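PDB 4FRX: anaerobically-induced outer membrane porin OprE from Pseudomonas aeruginosa, which probably acts as an outer-membrane porin of the OprD family, a beta-barrel channel that lets small solutes cross the membrane. Local coordinates for residues K206-Y214 with H224-W232; V355-S366 with W380-P391. One frame throughout, in Å; residues are numbered along the deposited sequence.

Interaction 1. Residues K206-Y214 with H224-W232; sequences KDLTLQYYY and HFLGLIHNW. With C8E ((hydroxyethyloxy)tri(ethyloxy)octane), chain F; C8E ((hydroxyethyloxy)tri(ethyloxy)octane), chain C.
Tyr212 reaches across to three residues of the opposite strand, Phe225, Leu226 and His224. CG lies anti to the backbone N (chi1 165°), which leans the ring over the partner strand. CB lies 4.0 Å from Phe225 O. CD1 then meets the same Phe225 O at 3.3 Å and Leu226 CD2, at the ring edge, at 3.8 Å. CE1 and CZ pass close to the His224 imidazole. At the tip, OH and His224 ND1 form a 2.7 Å hydrogen bond, in which either could be the donor. The two rings meet rim to rim, with planes 35° apart. Tyr214 CD1 sits over one face of the same imidazole, 3.4 Å from His224 CE1. The three rings make an aromatic cluster on the detergent-contacting face. There Gly227 O approaches C5 of one C8E at 3.4 Å. On the other face, Gln211 OE1 lies at the edge of the Phe225 ring, 3.6 Å from CE2. Gln211 NE2 and Tyr213 OH both bond to Asp201. The antiparallel hairpin 208-217/221-234 belongs to the barrel wall. Strand 195-203 pairs with its first strand, and strand 237-250 with its second.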
loop_
_atom_site.group_PDB
_atom_site.type_symbol
_atom_site.label_atom_id
_atom_site.label_comp_id
_atom_site.label_asym_id
_atom_site.label_seq_id
_atom_site.Cartn_x
_atom_site.Cartn_y
_atom_site.Cartn_z
ATOM N N LYS A 206 17.179 1.914 -20.547
ATOM C CA LYS A 206 15.787 1.683 -20.919
ATOM C C LYS A 206 15.177 0.444 -20.239
ATOM O O LYS A 206 13.974 0.378 -20.010
ATOM C CB LYS A 206 15.717 1.514 -22.443
ATOM C CG LYS A 206 14.414 1.938 -23.076
ATOM C CD LYS A 206 14.473 1.756 -24.586
ATOM N N ASP A 207 16.013 -0.535 -19.920
ATOM C CA ASP A 207 15.517 -1.834 -19.510
ATOM C C ASP A 207 15.707 -2.143 -18.029
ATOM O O ASP A 207 15.139 -3.109 -17.540
ATOM C CB ASP A 207 16.196 -2.931 -20.330
ATOM C CG ASP A 207 16.000 -2.747 -21.823
ATOM O OD1 ASP A 207 14.877 -2.384 -22.233
ATOM O OD2 ASP A 207 16.972 -2.952 -22.579
ATOM N N LEU A 208 16.499 -1.337 -17.329
ATOM C CA LEU A 208 16.928 -1.689 -15.976
ATOM C C LEU A 208 16.854 -0.510 -15.019
ATOM O O LEU A 208 17.368 0.569 -15.309
ATOM C CB LEU A 208 18.362 -2.226 -16.005
ATOM C CG LEU A 208 18.983 -2.711 -14.690
ATOM C CD1 LEU A 208 18.167 -3.849 -14.070
ATOM C CD2 LEU A 208 20.418 -3.146 -14.916
ATOM N N THR A 209 16.218 -0.740 -13.872
ATOM C CA THR A 209 16.135 0.226 -12.789
ATOM C C THR A 209 16.597 -0.439 -11.502
ATOM O O THR A 209 16.266 -1.588 -11.251
ATOM C CB THR A 209 14.681 0.712 -12.601
ATOM O OG1 THR A 209 14.300 1.499 -13.733
ATOM C CG2 THR A 209 14.528 1.557 -11.314
ATOM N N LEU A 210 17.364 0.288 -10.702
ATOM C CA LEU A 210 17.780 -0.179 -9.381
ATOM C C LEU A 210 17.130 0.716 -8.322
ATOM O O LEU A 210 16.810 1.871 -8.584
ATOM C CB LEU A 210 19.285 -0.060 -9.252
ATOM C CG LEU A 210 20.078 -0.702 -10.394
ATOM C CD1 LEU A 210 21.556 -0.456 -10.137
ATOM C CD2 LEU A 210 19.766 -2.198 -10.478
ATOM N N GLN A 211 16.977 0.198 -7.114
ATOM C CA GLN A 211 16.351 0.959 -6.052
ATOM C C GLN A 211 17.051 0.668 -4.741
ATOM O O GLN A 211 17.486 -0.454 -4.504
ATOM C CB GLN A 211 14.915 0.512 -5.893
ATOM C CG GLN A 211 13.960 0.910 -7.001
ATOM C CD GLN A 211 12.573 0.384 -6.717
ATOM O OE1 GLN A 211 12.383 -0.826 -6.565
ATOM N NE2 GLN A 211 11.601 1.286 -6.603
ATOM N N TYR A 212 17.169 1.687 -3.901
ATOM C CA TYR A 212 17.558 1.501 -2.520
ATOM C C TYR A 212 16.665 2.411 -1.723
ATOM O O TYR A 212 16.557 3.598 -2.046
ATOM C CB TYR A 212 19.015 1.902 -2.242
ATOM C CG TYR A 212 19.229 2.035 -0.750
ATOM C CD1 TYR A 212 19.374 0.905 0.042
ATOM C CD2 TYR A 212 19.200 3.279 -0.118
ATOM C CE1 TYR A 212 19.519 1.004 1.407
ATOM C CE2 TYR A 212 19.346 3.389 1.259
ATOM C CZ TYR A 212 19.510 2.251 2.011
ATOM O OH TYR A 212 19.649 2.342 3.376
ATOM N N TYR A 213 16.046 1.869 -0.675
ATOM C CA TYR A 213 15.256 2.664 0.255
ATOM C C TYR A 213 15.545 2.315 1.713
ATOM O O TYR A 213 15.941 1.193 2.037
ATOM C CB TYR A 213 13.751 2.528 -0.031
ATOM C CG TYR A 213 13.317 3.278 -1.290
ATOM C CD1 TYR A 213 13.425 2.692 -2.551
ATOM C CD2 TYR A 213 12.793 4.565 -1.217
ATOM C CE1 TYR A 213 13.054 3.384 -3.716
ATOM C CE2 TYR A 213 12.394 5.253 -2.381
ATOM C CZ TYR A 213 12.535 4.651 -3.622
ATOM O OH TYR A 213 12.157 5.317 -4.790
ATOM N N TYR A 214 15.308 3.291 2.579
ATOM C CA TYR A 214 15.533 3.159 3.996
ATOM C C TYR A 214 14.304 3.661 4.716
ATOM O O TYR A 214 13.758 4.703 4.366
ATOM C CB TYR A 214 16.751 3.982 4.412
ATOM C CG TYR A 214 16.991 4.034 5.904
ATOM C CD1 TYR A 214 17.471 2.928 6.591
ATOM C CD2 TYR A 214 16.737 5.192 6.620
ATOM C CE1 TYR A 214 17.692 2.979 7.966
ATOM C CE2 TYR A 214 16.958 5.259 7.975
ATOM C CZ TYR A 214 17.438 4.155 8.646
ATOM O OH TYR A 214 17.654 4.238 10.004
ATOM N N HIS A 224 16.046 -1.603 5.584
ATOM C CA HIS A 224 16.704 -1.325 4.311
ATOM C C HIS A 224 16.095 -2.189 3.217
ATOM O O HIS A 224 15.728 -3.336 3.462
ATOM C CB HIS A 224 18.191 -1.639 4.404
ATOM C CG HIS A 224 18.909 -0.842 5.440
ATOM N ND1 HIS A 224 19.570 0.329 5.146
ATOM C CD2 HIS A 224 19.086 -1.052 6.767
ATOM C CE1 HIS A 224 20.115 0.814 6.249
ATOM N NE2 HIS A 224 19.840 -0.005 7.245
ATOM N N PHE A 225 15.993 -1.631 2.012
ATOM C CA PHE A 225 15.432 -2.325 0.866
ATOM C C PHE A 225 16.348 -2.126 -0.338
ATOM O O PHE A 225 16.790 -1.014 -0.596
ATOM C CB PHE A 225 14.072 -1.717 0.527
ATOM C CG PHE A 225 13.529 -2.126 -0.815
ATOM C CD1 PHE A 225 12.900 -3.347 -0.979
ATOM C CD2 PHE A 225 13.616 -1.270 -1.917
ATOM C CE1 PHE A 225 12.370 -3.720 -2.214
ATOM C CE2 PHE A 225 13.106 -1.639 -3.151
ATOM C CZ PHE A 225 12.468 -2.866 -3.303
ATOM N N LEU A 226 16.612 -3.198 -1.073
ATOM C CA LEU A 226 17.217 -3.123 -2.399
ATOM C C LEU A 226 16.233 -3.730 -3.392
ATOM O O LEU A 226 15.516 -4.677 -3.055
ATOM C CB LEU A 226 18.546 -3.891 -2.444
ATOM C CG LEU A 226 19.677 -3.293 -1.605
ATOM C CD1 LEU A 226 20.814 -4.310 -1.428
ATOM C CD2 LEU A 226 20.189 -1.990 -2.208
ATOM N N GLY A 227 16.192 -3.183 -4.607
ATOM C CA GLY A 227 15.275 -3.664 -5.621
ATOM C C GLY A 227 15.882 -3.611 -7.019
ATOM O O GLY A 227 16.770 -2.815 -7.300
ATOM N N LEU A 228 15.381 -4.454 -7.907
ATOM C CA LEU A 228 15.807 -4.409 -9.294
ATOM C C LEU A 228 14.592 -4.733 -10.123
ATOM O O LEU A 228 13.832 -5.627 -9.776
ATOM C CB LEU A 228 16.928 -5.430 -9.527
ATOM C CG LEU A 228 17.426 -5.802 -10.928
ATOM C CD1 LEU A 228 18.867 -6.271 -10.823
ATOM C CD2 LEU A 228 16.582 -6.886 -11.584
ATOM N N ILE A 229 14.406 -4.002 -11.218
ATOM C CA ILE A 229 13.385 -4.338 -12.181
ATOM C C ILE A 229 14.059 -4.353 -13.542
ATOM O O ILE A 229 14.691 -3.372 -13.936
ATOM C CB ILE A 229 12.261 -3.302 -12.209
ATOM C CG1 ILE A 229 11.637 -3.149 -10.818
ATOM C CG2 ILE A 229 11.195 -3.713 -13.233
ATOM C CD1 ILE A 229 10.618 -4.210 -10.497
ATOM N N HIS A 230 13.947 -5.473 -14.245
ATOM C CA HIS A 230 14.577 -5.598 -15.556
ATOM C C HIS A 230 13.586 -6.077 -16.606
ATOM O O HIS A 230 12.825 -7.016 -16.373
ATOM C CB HIS A 230 15.760 -6.560 -15.493
ATOM C CG HIS A 230 16.449 -6.738 -16.809
ATOM N ND1 HIS A 230 16.147 -7.768 -17.673
ATOM C CD2 HIS A 230 17.399 -5.995 -17.427
ATOM C CE1 HIS A 230 16.892 -7.660 -18.760
ATOM N NE2 HIS A 230 17.655 -6.592 -18.638
ATOM N N ASN A 231 13.594 -5.427 -17.762
ATOM C CA ASN A 231 12.714 -5.823 -18.850
ATOM C C ASN A 231 13.527 -6.338 -20.031
ATOM O O ASN A 231 14.444 -5.673 -20.490
ATOM C CB ASN A 231 11.780 -4.682 -19.246
ATOM C CG ASN A 231 10.580 -4.554 -18.300
ATOM O OD1 ASN A 231 9.737 -5.444 -18.237
ATOM N ND2 ASN A 231 10.502 -3.449 -17.573
ATOM N N TRP A 232 13.186 -7.533 -20.499
ATOM C CA TRP A 232 14.011 -8.272 -21.448
ATOM C C TRP A 232 13.184 -8.658 -22.659
ATOM O O TRP A 232 12.310 -9.521 -22.572
ATOM C CB TRP A 232 14.549 -9.538 -20.775
ATOM C CG TRP A 232 15.671 -10.234 -21.498
ATOM C CD1 TRP A 232 15.914 -10.245 -22.845
ATOM C CD2 TRP A 232 16.721 -11.006 -20.897
ATOM N NE1 TRP A 232 17.044 -10.984 -23.115
ATOM C CE2 TRP A 232 17.556 -11.462 -21.937
ATOM C CE3 TRP A 232 17.033 -11.357 -19.579
ATOM C CZ2 TRP A 232 18.680 -12.253 -21.699
ATOM C CZ3 TRP A 232 18.149 -12.142 -19.345
ATOM C CH2 TRP A 232 18.959 -12.581 -20.399
HETATM C C3 C8E F . 21.466 -2.017 -6.114
HETATM C C4 C8E F . 21.018 -3.308 -6.805
HETATM C C5 C8E F . 19.809 -3.937 -6.121
HETATM C C6 C8E F . 19.957 -5.438 -5.901
HETATM C C7 C8E F . 18.795 -6.236 -6.488
HETATM C C8 C8E F . 17.746 -6.624 -5.446
HETATM O O9 C8E F . 17.919 -7.968 -5.037
HETATM O O18 C8E F . 23.738 -12.670 -0.310
HETATM C C19 C8E F . 24.360 -13.793 0.265
HETATM C C20 C8E F . 23.189 -14.673 0.621
HETATM O O21 C8E F . 23.337 -15.871 -0.090
HETATM C C1 C8E C . 27.018 8.693 -14.836
HETATM C C2 C8E C . 27.015 8.840 -13.319
HETATM C C3 C8E C . 25.727 8.310 -12.696
HETATM C C4 C8E C . 25.909 6.887 -12.185
HETATM C C5 C8E C . 25.991 6.832 -10.665
HETATM C C6 C8E C . 26.027 5.383 -10.200
HETATM C C7 C8E C . 24.976 5.139 -9.128
HETATM C C8 C8E C . 24.396 3.737 -9.242
HETATM O O9 C8E C . 23.869 3.362 -7.989
HETATM C C10 C8E C . 22.468 3.512 -7.897
HETATM C C11 C8E C . 21.983 2.768 -6.658
HETATM O O12 C8E C . 20.620 3.050 -6.435
HETATM C C13 C8E C . 19.848 1.875 -6.372
HETATM O O HOH W 1 17.255 -5.891 -21.905
#

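Interaction 2. Residues V355-S366 with W380-P391; sequences VPGLTFNTIYLS and WERDISLAYVIP. With C8E ((hydroxyethyloxy)tri(ethyloxy)octane), chain E.
This beta hairpin, strands 358-370 and 377-389, is part of the porin's barrel wall, and a type II turn from Val355 to Leu358 leads into its first strand. Regular antiparallel backbone bonds run from Gly357 to Leu365. Thr362 adds a side-chain bond: OG1, anti to the backbone N (chi1 -173°), donates to Asp383 O at 2.7 Å. Asp383 O also accepts from Ile363 N, so two donors grip it. Thr362 OG1 also touches Ile384 CG2 at 3.4 Å. The Phe360 ring takes C8 of a C8E detergent over one face. Phe360 CZ also touches Ile384 CG2 at 3.9 Å, and Leu386 CD1 lies at the ring edge. Tyr364 lies between Arg382 and Trp380. Its CE1 is 3.4 Å from Arg382 NH2, and the guanidinium is turned 19° from the ring plane. The same CE1 is 3.7 Å from Trp380 CE3, but the two rings barely overlap. On the other face, one water lies within hydrogen-bonding distance of Thr359 OG1, Asn361 OD1 and Ser385 O, and need not donate to the last two at once. Glu381 and Asp383 carboxylates accept from backbone N-H groups of Gln330, Ile331 and Gly332, so these bonds join that loop to the hairpin. Strand 340-349 flanks the hairpin beside 358-370, and strand 399-409 beside 377-389.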
loop_
_atom_site.group_PDB
_atom_site.type_symbol
_atom_site.label_atom_id
_atom_site.label_comp_id
_atom_site.label_asym_id
_atom_site.label_seq_id
_atom_site.Cartn_x
_atom_site.Cartn_y
_atom_site.Cartn_z
ATOM N N VAL A 355 -11.696 -6.218 -27.606
ATOM C CA VAL A 355 -12.463 -5.646 -26.498
ATOM C C VAL A 355 -11.574 -4.772 -25.613
ATOM O O VAL A 355 -11.301 -5.129 -24.466
ATOM C CB VAL A 355 -13.104 -6.749 -25.630
ATOM C CG1 VAL A 355 -14.262 -6.186 -24.792
ATOM C CG2 VAL A 355 -13.595 -7.886 -26.503
ATOM N N PRO A 356 -11.124 -3.620 -26.140
ATOM C CA PRO A 356 -10.202 -2.776 -25.375
ATOM C C PRO A 356 -10.863 -2.290 -24.091
ATOM O O PRO A 356 -12.057 -1.981 -24.082
ATOM C CB PRO A 356 -9.924 -1.611 -26.325
ATOM C CG PRO A 356 -11.135 -1.529 -27.175
ATOM C CD PRO A 356 -11.576 -2.952 -27.375
ATOM N N GLY A 357 -10.100 -2.271 -23.006
ATOM C CA GLY A 357 -10.626 -1.853 -21.721
ATOM C C GLY A 357 -11.045 -2.994 -20.812
ATOM O O GLY A 357 -11.289 -2.767 -19.626
ATOM N N LEU A 358 -11.157 -4.205 -21.360
ATOM C CA LEU A 358 -11.489 -5.388 -20.554
ATOM C C LEU A 358 -10.228 -6.191 -20.227
ATOM O O LEU A 358 -9.456 -6.541 -21.120
ATOM C CB LEU A 358 -12.537 -6.285 -21.250
ATOM C CG LEU A 358 -12.975 -7.561 -20.506
ATOM C CD1 LEU A 358 -13.861 -7.261 -19.299
ATOM C CD2 LEU A 358 -13.676 -8.568 -21.420
ATOM N N THR A 359 -10.008 -6.467 -18.942
ATOM C CA THR A 359 -8.854 -7.264 -18.525
ATOM C C THR A 359 -9.243 -8.298 -17.464
ATOM O O THR A 359 -10.174 -8.094 -16.684
ATOM C CB THR A 359 -7.724 -6.378 -17.938
ATOM O OG1 THR A 359 -8.231 -5.637 -16.826
ATOM C CG2 THR A 359 -7.167 -5.406 -18.976
ATOM N N PHE A 360 -8.528 -9.414 -17.443
ATOM C CA PHE A 360 -8.695 -10.402 -16.381
ATOM C C PHE A 360 -7.353 -10.719 -15.760
ATOM O O PHE A 360 -6.366 -10.902 -16.464
ATOM C CB PHE A 360 -9.326 -11.694 -16.911
ATOM C CG PHE A 360 -9.423 -12.774 -15.875
ATOM C CD1 PHE A 360 -10.450 -12.763 -14.944
ATOM C CD2 PHE A 360 -8.487 -13.800 -15.826
ATOM C CE1 PHE A 360 -10.535 -13.757 -13.975
ATOM C CE2 PHE A 360 -8.567 -14.798 -14.864
ATOM C CZ PHE A 360 -9.590 -14.779 -13.941
ATOM N N ASN A 361 -7.313 -10.809 -14.432
ATOM C CA ASN A 361 -6.102 -11.256 -13.762
ATOM C C ASN A 361 -6.401 -12.249 -12.646
ATOM O O ASN A 361 -7.448 -12.171 -11.994
ATOM C CB ASN A 361 -5.319 -10.062 -13.213
ATOM C CG ASN A 361 -4.783 -9.175 -14.311
ATOM O OD1 ASN A 361 -5.438 -8.219 -14.735
ATOM N ND2 ASN A 361 -3.590 -9.492 -14.789
ATOM N N THR A 362 -5.491 -13.191 -12.436
ATOM C CA THR A 362 -5.623 -14.078 -11.289
ATOM C C THR A 362 -4.264 -14.428 -10.699
ATOM O O THR A 362 -3.251 -14.421 -11.386
ATOM C CB THR A 362 -6.410 -15.345 -11.628
ATOM O OG1 THR A 362 -6.652 -16.089 -10.426
ATOM C CG2 THR A 362 -5.639 -16.214 -12.635
ATOM N N ILE A 363 -4.247 -14.722 -9.404
ATOM C CA ILE A 363 -3.008 -15.091 -8.749
ATOM C C ILE A 363 -3.343 -16.137 -7.704
ATOM O O ILE A 363 -4.395 -16.089 -7.050
ATOM C CB ILE A 363 -2.324 -13.876 -8.096
ATOM C CG1 ILE A 363 -1.083 -14.313 -7.295
ATOM C CG2 ILE A 363 -3.318 -13.126 -7.198
ATOM C CD1 ILE A 363 -0.230 -13.158 -6.818
ATOM N N TYR A 364 -2.480 -17.125 -7.590
ATOM C CA TYR A 364 -2.648 -18.116 -6.548
ATOM C C TYR A 364 -1.380 -18.069 -5.729
ATOM O O TYR A 364 -0.289 -18.043 -6.298
ATOM C CB TYR A 364 -2.831 -19.502 -7.167
ATOM C CG TYR A 364 -2.907 -20.577 -6.114
ATOM C CD1 TYR A 364 -4.104 -20.852 -5.462
ATOM C CD2 TYR A 364 -1.772 -21.297 -5.747
ATOM C CE1 TYR A 364 -4.171 -21.826 -4.486
ATOM C CE2 TYR A 364 -1.831 -22.263 -4.769
ATOM C CZ TYR A 364 -3.026 -22.525 -4.144
ATOM O OH TYR A 364 -3.076 -23.497 -3.173
ATOM N N LEU A 365 -1.512 -18.050 -4.401
ATOM C CA LEU A 365 -0.344 -18.043 -3.519
ATOM C C LEU A 365 -0.435 -19.147 -2.467
ATOM O O LEU A 365 -1.512 -19.439 -1.945
ATOM C CB LEU A 365 -0.179 -16.689 -2.809
ATOM C CG LEU A 365 -0.220 -15.403 -3.623
ATOM C CD1 LEU A 365 -1.668 -14.914 -3.716
ATOM C CD2 LEU A 365 0.674 -14.329 -3.020
ATOM N N SER A 366 0.702 -19.743 -2.141
ATOM C CA SER A 366 0.728 -20.825 -1.167
ATOM C C SER A 366 1.912 -20.610 -0.235
ATOM O O SER A 366 3.060 -20.599 -0.688
ATOM C CB SER A 366 0.844 -22.171 -1.887
ATOM O OG SER A 366 0.806 -23.243 -0.966
ATOM N N TRP A 380 -3.159 -20.411 1.991
ATOM C CA TRP A 380 -3.176 -20.142 0.564
ATOM C C TRP A 380 -4.261 -19.152 0.223
ATOM O O TRP A 380 -5.223 -19.001 0.965
ATOM C CB TRP A 380 -3.335 -21.435 -0.253
ATOM C CG TRP A 380 -4.621 -22.198 -0.043
ATOM C CD1 TRP A 380 -4.810 -23.279 0.772
ATOM C CD2 TRP A 380 -5.878 -21.959 -0.691
ATOM N NE1 TRP A 380 -6.107 -23.717 0.681
ATOM C CE2 TRP A 380 -6.785 -22.924 -0.208
ATOM C CE3 TRP A 380 -6.331 -21.009 -1.615
ATOM C CZ2 TRP A 380 -8.113 -22.979 -0.632
ATOM C CZ3 TRP A 380 -7.654 -21.062 -2.031
ATOM C CH2 TRP A 380 -8.526 -22.039 -1.536
ATOM N N GLU A 381 -4.073 -18.446 -0.889
ATOM C CA GLU A 381 -5.068 -17.498 -1.360
ATOM C C GLU A 381 -5.183 -17.550 -2.884
ATOM O O GLU A 381 -4.186 -17.707 -3.592
ATOM C CB GLU A 381 -4.744 -16.060 -0.885
ATOM C CG GLU A 381 -5.775 -15.002 -1.381
ATOM C CD GLU A 381 -5.728 -13.669 -0.619
ATOM O OE1 GLU A 381 -5.248 -13.625 0.531
ATOM O OE2 GLU A 381 -6.183 -12.651 -1.177
ATOM N N ARG A 382 -6.403 -17.434 -3.385
ATOM C CA ARG A 382 -6.613 -17.280 -4.819
ATOM C C ARG A 382 -7.421 -16.011 -5.041
ATOM O O ARG A 382 -8.524 -15.871 -4.486
ATOM C CB ARG A 382 -7.370 -18.497 -5.392
ATOM C CG ARG A 382 -7.691 -18.396 -6.891
ATOM C CD ARG A 382 -8.324 -19.703 -7.417
ATOM N NE ARG A 382 -7.522 -20.877 -7.105
ATOM C CZ ARG A 382 -7.897 -21.734 -6.156
ATOM N NH1 ARG A 382 -9.031 -21.505 -5.483
ATOM N NH2 ARG A 382 -7.179 -22.810 -5.852
ATOM N N ASP A 383 -6.868 -15.085 -5.824
ATOM C CA ASP A 383 -7.562 -13.842 -6.156
ATOM C C ASP A 383 -7.879 -13.815 -7.638
ATOM O O ASP A 383 -7.145 -14.371 -8.437
ATOM C CB ASP A 383 -6.693 -12.602 -5.891
ATOM C CG ASP A 383 -6.423 -12.363 -4.431
ATOM O OD1 ASP A 383 -6.967 -13.096 -3.597
ATOM O OD2 ASP A 383 -5.656 -11.423 -4.124
ATOM N N ILE A 384 -8.969 -13.146 -7.989
ATOM C CA ILE A 384 -9.231 -12.775 -9.375
ATOM C C ILE A 384 -9.646 -11.313 -9.409
ATOM O O ILE A 384 -10.224 -10.780 -8.449
ATOM C CB ILE A 384 -10.329 -13.652 -10.038
ATOM C CG1 ILE A 384 -11.668 -13.508 -9.311
ATOM C CG2 ILE A 384 -9.906 -15.123 -10.081
ATOM C CD1 ILE A 384 -12.599 -12.482 -9.931
ATOM N N SER A 385 -9.345 -10.661 -10.518
ATOM C CA SER A 385 -9.823 -9.319 -10.746
ATOM C C SER A 385 -10.258 -9.251 -12.190
ATOM O O SER A 385 -9.476 -9.531 -13.096
ATOM C CB SER A 385 -8.727 -8.291 -10.452
ATOM O OG SER A 385 -9.234 -6.965 -10.581
ATOM N N LEU A 386 -11.530 -8.926 -12.388
ATOM C CA LEU A 386 -12.092 -8.693 -13.708
ATOM C C LEU A 386 -12.468 -7.220 -13.767
ATOM O O LEU A 386 -13.205 -6.736 -12.913
ATOM C CB LEU A 386 -13.345 -9.554 -13.893
ATOM C CG LEU A 386 -14.092 -9.421 -15.221
ATOM C CD1 LEU A 386 -13.228 -9.914 -16.376
ATOM C CD2 LEU A 386 -15.403 -10.193 -15.162
ATOM N N ALA A 387 -11.946 -6.502 -14.750
ATOM C CA ALA A 387 -12.217 -5.072 -14.862
ATOM C C ALA A 387 -12.554 -4.671 -16.287
ATOM O O ALA A 387 -11.945 -5.152 -17.235
ATOM C CB ALA A 387 -11.030 -4.262 -14.365
ATOM N N TYR A 388 -13.536 -3.786 -16.420
ATOM C CA TYR A 388 -13.843 -3.165 -17.703
ATOM C C TYR A 388 -13.877 -1.649 -17.575
ATOM O O TYR A 388 -14.663 -1.083 -16.792
ATOM C CB TYR A 388 -15.187 -3.653 -18.244
ATOM C CG TYR A 388 -15.481 -3.135 -19.636
ATOM C CD1 TYR A 388 -14.589 -3.357 -20.675
ATOM C CD2 TYR A 388 -16.645 -2.424 -19.909
ATOM C CE1 TYR A 388 -14.843 -2.892 -21.954
ATOM C CE2 TYR A 388 -16.910 -1.954 -21.193
ATOM C CZ TYR A 388 -16.006 -2.191 -22.207
ATOM O OH TYR A 388 -16.258 -1.731 -23.481
ATOM N N VAL A 389 -13.014 -0.994 -18.336
ATOM C CA VAL A 389 -13.052 0.457 -18.442
ATOM C C VAL A 389 -13.538 0.842 -19.840
ATOM O O VAL A 389 -12.916 0.475 -20.845
ATOM C CB VAL A 389 -11.678 1.078 -18.164
ATOM C CG1 VAL A 389 -11.700 2.592 -18.434
ATOM C CG2 VAL A 389 -11.256 0.792 -16.739
ATOM N N ILE A 390 -14.660 1.560 -19.896
ATOM C CA ILE A 390 -15.241 1.986 -21.173
ATOM C C ILE A 390 -14.247 2.873 -21.916
ATOM O O ILE A 390 -13.880 3.940 -21.432
ATOM C CB ILE A 390 -16.599 2.700 -20.980
ATOM C CG1 ILE A 390 -17.583 1.770 -20.279
ATOM C CG2 ILE A 390 -17.185 3.160 -22.321
ATOM C CD1 ILE A 390 -18.929 2.400 -19.997
ATOM N N PRO A 391 -13.799 2.411 -23.094
ATOM C CA PRO A 391 -12.710 3.005 -23.873
ATOM C C PRO A 391 -13.083 4.274 -24.643
ATOM O O PRO A 391 -12.210 5.105 -24.884
ATOM C CB PRO A 391 -12.338 1.883 -24.847
ATOM C CG PRO A 391 -13.582 1.126 -25.029
ATOM C CD PRO A 391 -14.303 1.174 -23.714
HETATM C C1 C8E E . -8.128 -16.974 -24.294
HETATM C C2 C8E E . -7.809 -15.937 -23.225
HETATM C C3 C8E E . -9.009 -15.705 -22.309
HETATM C C4 C8E E . -8.559 -15.545 -20.862
HETATM C C5 C8E E . -9.533 -16.217 -19.907
HETATM C C6 C8E E . -10.383 -15.163 -19.206
HETATM C C7 C8E E . -11.549 -15.786 -18.444
HETATM C C8 C8E E . -12.024 -14.834 -17.360
HETATM O O9 C8E E . -13.429 -14.790 -17.327
HETATM C C10 C8E E . -13.956 -15.505 -16.237
HETATM C C11 C8E E . -15.183 -14.772 -15.707
HETATM O O HOH W 2 -8.102 -7.230 -14.368
#

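Interactions 1 and 2 are separate hairpins of the same barrel wall, with centres about 26 Å apart and no touch between them. Both are surface contacts with few buried residues, and neither shares a strand with the other. In each, one face carries leucines and aromatic rings and meets C8E detergent, consistent with a membrane-facing side, while the other mixes polar groups with apolar and aromatic ones. The chemistry differs in detail. Interaction 1 has a tyrosine-histidine bond on its detergent side and bonds Gln211, Tyr213 and Thr209 on its other face to Asp201 and Lys203 of the adjoining strand 195-203. Interaction 2 is larger, bonds its acids to the backbone of residues 330-332, and sets an arginine beside a tyrosine.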